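Local coordinates for protein deacetylase EF_0837 (PDB 2ICS) that deacetylates acetyl-(R)-mandelate in vitro with very low efficiency, acting as a zinc-dependent esterase of the amidohydrolase type that holds two zinc ions per subunit, at residues H254-A259 with R294-D299; E340-L343 with L349-V352. All blocks are in the same frame, centred on the assembly; numbering follows the deposited sequence.

Contact 1: residues H254-A259 with R294-D299; sequences HVAETA and RVVGYD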
# COMPACT_ATOMS: atom_id res chain seq x y z
N HIS A 254 2.47 2.80 -19.86
CA HIS A 254 1.60 2.47 -20.97
C HIS A 254 0.40 1.62 -20.53
O HIS A 254 -0.73 1.85 -20.96
CB HIS A 254 2.37 1.72 -22.06
CG HIS A 254 1.55 1.42 -23.27
ND1 HIS A 254 1.03 2.41 -24.07
CD2 HIS A 254 1.10 0.25 -23.78
CE1 HIS A 254 0.29 1.86 -25.02
NE2 HIS A 254 0.32 0.55 -24.87
N VAL A 255 0.66 0.66 -19.65
CA VAL A 255 -0.40 -0.21 -19.16
C VAL A 255 -1.45 0.57 -18.36
O VAL A 255 -2.65 0.40 -18.56
CB VAL A 255 0.18 -1.34 -18.29
CG1 VAL A 255 -0.94 -2.19 -17.72
CG2 VAL A 255 1.12 -2.20 -19.14
N ALA A 256 -0.98 1.44 -17.46
CA ALA A 256 -1.86 2.25 -16.63
C ALA A 256 -2.67 3.22 -17.48
O ALA A 256 -3.86 3.45 -17.23
CB ALA A 256 -1.03 3.04 -15.59
N GLU A 257 -2.02 3.80 -18.49
CA GLU A 257 -2.68 4.74 -19.38
C GLU A 257 -3.71 4.02 -20.22
O GLU A 257 -4.82 4.52 -20.40
CB GLU A 257 -1.65 5.44 -20.27
CG GLU A 257 -0.64 6.28 -19.49
CD GLU A 257 0.52 6.76 -20.35
OE1 GLU A 257 0.94 6.01 -21.26
OE2 GLU A 257 1.02 7.87 -20.09
N THR A 258 -3.35 2.85 -20.74
CA THR A 258 -4.29 2.09 -21.56
C THR A 258 -5.50 1.73 -20.71
O THR A 258 -6.64 1.88 -21.15
CB THR A 258 -3.65 0.80 -22.10
OG1 THR A 258 -2.57 1.15 -22.97
CG2 THR A 258 -4.67 -0.02 -22.87
N ALA A 259 -5.25 1.26 -19.50
CA ALA A 259 -6.34 0.89 -18.60
C ALA A 259 -7.28 2.06 -18.36
O ALA A 259 -8.50 1.91 -18.42
CB ALA A 259 -5.78 0.37 -17.27
N ARG A 294 -1.00 10.61 -11.28
CA ARG A 294 -1.55 11.93 -11.55
C ARG A 294 -1.25 12.23 -13.01
O ARG A 294 -2.12 12.68 -13.75
CB ARG A 294 -0.90 12.98 -10.65
CG ARG A 294 -1.26 14.42 -11.03
CD ARG A 294 -2.76 14.61 -11.17
NE ARG A 294 -3.11 15.98 -11.54
CZ ARG A 294 -4.14 16.29 -12.32
NH1 ARG A 294 -4.92 15.33 -12.83
NH2 ARG A 294 -4.40 17.56 -12.60
N VAL A 295 -0.02 11.96 -13.43
CA VAL A 295 0.39 12.21 -14.80
C VAL A 295 -0.33 11.25 -15.75
O VAL A 295 -0.56 11.57 -16.91
CB VAL A 295 1.93 12.06 -14.97
CG1 VAL A 295 2.33 10.59 -14.97
CG2 VAL A 295 2.38 12.74 -16.25
N VAL A 296 -0.67 10.07 -15.25
CA VAL A 296 -1.40 9.08 -16.04
C VAL A 296 -2.79 9.63 -16.36
O VAL A 296 -3.33 9.40 -17.44
CB VAL A 296 -1.56 7.73 -15.29
CG1 VAL A 296 -2.65 6.87 -15.94
CG2 VAL A 296 -0.25 6.98 -15.30
N GLY A 297 -3.38 10.35 -15.41
CA GLY A 297 -4.70 10.91 -15.63
C GLY A 297 -5.63 10.98 -14.43
O GLY A 297 -6.66 11.65 -14.50
N TYR A 298 -5.29 10.29 -13.34
CA TYR A 298 -6.14 10.32 -12.14
C TYR A 298 -6.14 11.75 -11.58
O TYR A 298 -5.19 12.50 -11.81
CB TYR A 298 -5.59 9.38 -11.06
CG TYR A 298 -5.61 7.90 -11.38
CD1 TYR A 298 -5.64 7.44 -12.70
CD2 TYR A 298 -5.53 6.95 -10.36
CE1 TYR A 298 -5.57 6.07 -12.99
CE2 TYR A 298 -5.46 5.58 -10.64
CZ TYR A 298 -5.48 5.15 -11.96
OH TYR A 298 -5.38 3.81 -12.24
N ASP A 299 -7.18 12.13 -10.85
CA ASP A 299 -7.21 13.47 -10.24
C ASP A 299 -6.79 13.32 -8.77
O ASP A 299 -6.91 12.25 -8.19
CB ASP A 299 -8.60 14.13 -10.33
CG ASP A 299 -9.69 13.35 -9.60
OD1 ASP A 299 -9.48 12.90 -8.46
OD2 ASP A 299 -10.79 13.20 -10.18
O HOH W 1 -5.63 3.35 -14.88

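Contact 2: residues E340-L343 with L349-V352; sequences EKTL and LTRV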
# COMPACT_ATOMS: atom_id res chain seq x y z
N GLU A 340 7.48 21.06 -12.98
CA GLU A 340 7.84 19.90 -13.78
C GLU A 340 8.81 18.98 -13.05
O GLU A 340 9.62 19.42 -12.24
CB GLU A 340 8.42 20.34 -15.12
CG GLU A 340 7.36 20.95 -16.03
CD GLU A 340 7.85 21.19 -17.45
OE1 GLU A 340 7.01 21.51 -18.31
OE2 GLU A 340 9.07 21.08 -17.69
N LYS A 341 8.70 17.69 -13.35
CA LYS A 341 9.53 16.67 -12.73
C LYS A 341 9.51 15.44 -13.63
O LYS A 341 8.46 15.08 -14.17
CB LYS A 341 8.96 16.31 -11.36
CG LYS A 341 9.69 15.23 -10.59
CD LYS A 341 8.92 14.91 -9.32
CE LYS A 341 9.61 13.86 -8.46
NZ LYS A 341 8.81 13.55 -7.24
N THR A 342 10.67 14.81 -13.82
CA THR A 342 10.75 13.62 -14.65
C THR A 342 10.40 12.40 -13.83
O THR A 342 10.86 12.25 -12.70
CB THR A 342 12.16 13.44 -15.24
OG1 THR A 342 12.45 14.53 -16.13
CG2 THR A 342 12.24 12.13 -16.03
N LEU A 343 9.57 11.53 -14.39
CA LEU A 343 9.15 10.32 -13.70
C LEU A 343 9.45 9.13 -14.58
O LEU A 343 9.14 9.13 -15.77
CB LEU A 343 7.65 10.38 -13.40
CG LEU A 343 7.15 11.55 -12.55
CD1 LEU A 343 5.63 11.54 -12.52
CD2 LEU A 343 7.71 11.46 -11.15
N LEU A 349 10.08 3.72 -19.13
CA LEU A 349 9.23 4.70 -19.80
C LEU A 349 9.29 5.99 -18.97
O LEU A 349 9.27 5.93 -17.74
CB LEU A 349 7.79 4.21 -19.88
CG LEU A 349 7.43 3.05 -20.82
CD1 LEU A 349 8.18 1.79 -20.44
CD2 LEU A 349 5.93 2.82 -20.74
N THR A 350 9.34 7.13 -19.64
CA THR A 350 9.42 8.41 -18.95
C THR A 350 8.22 9.32 -19.24
O THR A 350 7.63 9.28 -20.31
CB THR A 350 10.71 9.17 -19.33
OG1 THR A 350 11.85 8.41 -18.89
CG2 THR A 350 10.74 10.54 -18.69
N ARG A 351 7.87 10.13 -18.25
CA ARG A 351 6.76 11.07 -18.36
C ARG A 351 7.13 12.32 -17.55
O ARG A 351 7.79 12.23 -16.52
CB ARG A 351 5.47 10.45 -17.79
CG ARG A 351 5.00 9.18 -18.49
CD ARG A 351 4.57 9.46 -19.93
NE ARG A 351 3.89 8.32 -20.56
CZ ARG A 351 4.51 7.30 -21.14
NH1 ARG A 351 5.84 7.26 -21.19
NH2 ARG A 351 3.81 6.32 -21.70
N VAL A 352 6.71 13.48 -18.03
CA VAL A 352 7.02 14.71 -17.33
C VAL A 352 5.81 15.16 -16.52
O VAL A 352 4.78 15.53 -17.09
CB VAL A 352 7.44 15.83 -18.31
CG1 VAL A 352 7.75 17.11 -17.55
CG2 VAL A 352 8.65 15.38 -19.10

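Contact 1: residues H254-A259 with R294-D299
Val-296, on the last turn of helix 286-296, sets its two methyl groups against one turn of helix 253-261, between Ala-256 and Glu-257. The tight part of the contact is confined to this one side chain. CG2 meets the methyl of Ala-256, 4.0 Å from its CB, while CG1 lies over the backbone, 3.9 Å from Ala-256 O, and also comes within 4.1 Å of Glu-257 CG. A chi1 of 163° puts CG1 anti to the backbone N of Val-296, and both branches are thereby engaged at once. The closest backbone approach falls in the same place, 5.6 Å between the CA atoms of Glu-257 and Val-296. Phe-253 and Leu-260 of the first helix also touch Val-296, and Phe-213 and Phe-251 pack on Ala-256.

Away from this patch the segments separate, and no direct hydrogen bond joins them. A water bridges the wider part: it donates to Ala-256 O at 2.9 Å and accepts from Tyr-298 OH at 2.7 Å, lying in the plane of the tyrosine ring at its edge. The hydroxyl is also bonded to Ala-266 N, which gives it a second polar partner. On the more exposed side, Glu-257 lends only its aliphatic stem; the extended chain carries the carboxylate on to a salt bridge with Arg-351. Gly-297 ends the helix with a phi of 145°, turning the chain toward Tyr-298 and the N-cap residue Asp-299. Such sparse helix-to-helix packing, with 151 Å² buried in all and a water bridge beside it, joins two helices in the C-terminal half of this TIM-barrel amidohydrolase, with Ala-256 about 12 Å from the zinc ligand His-211, side chain to side chain.

Contact 2: residues E340-L343 with L349-V352
Leu-343 and Arg-351 face each other as an antiparallel hydrogen-bonded pair. Leu-343 N donates to Arg-351 O at 2.9 Å, and Arg-351 N returns a bond to Leu-343 O at 3.0 Å, both bonds bent some way from straight. Thr-342 and Val-352 form the adjoining non-hydrogen-bonded pair, their CA atoms 4.7 Å apart.

Glu-340 can be followed outward along Val-352 CG1. Its CB, CG and CD each lie 4.1 Å from that methyl, and OE2 remains 4.2 Å from it, so the whole extended stem slants past a single branch. Val-352 offers this branch because CG1 is anti to its backbone N (chi1 180°). On the same exposed face, the CG2 methyls of Thr-342 and Thr-350 meet at 3.4 Å, closer than two methyl carbons normally pack. Leu-343 and Arg-351 point to the other face, toward helices 253-261 and 286-296; there Arg-351 NH1 turns back to Thr-350 O, at 2.8 Å and above the carbonyl plane. The short strand axes run at 169°, nearly antiparallel, and with only a few residues between the segments they make a beta hairpin, here of strands 331-344 and 350-364.

How the contacts relate
Following the chain from the N terminus, contact 1 is met first: it begins on helix 253-261 and is closed 35 residues later at the end of helix 286-296, after an excursion of helix and loop that contains no strand. Contact 2 follows in series, neither nested in it nor crossing it, and closes a short hairpin turn between strands 331-344 and 350-364. Their centres are 13 Å apart and they touch directly. Arg-351 NH2 of contact 2 reaches Glu-257 OE1 of contact 1 at 2.9 Å in a salt bridge, while Val-295 CG2 packs 3.8 Å from Val-352 O and Leu-349 CD2 lies 3.6 Å from His-254 N. The hairpin end is thus tied to both helices.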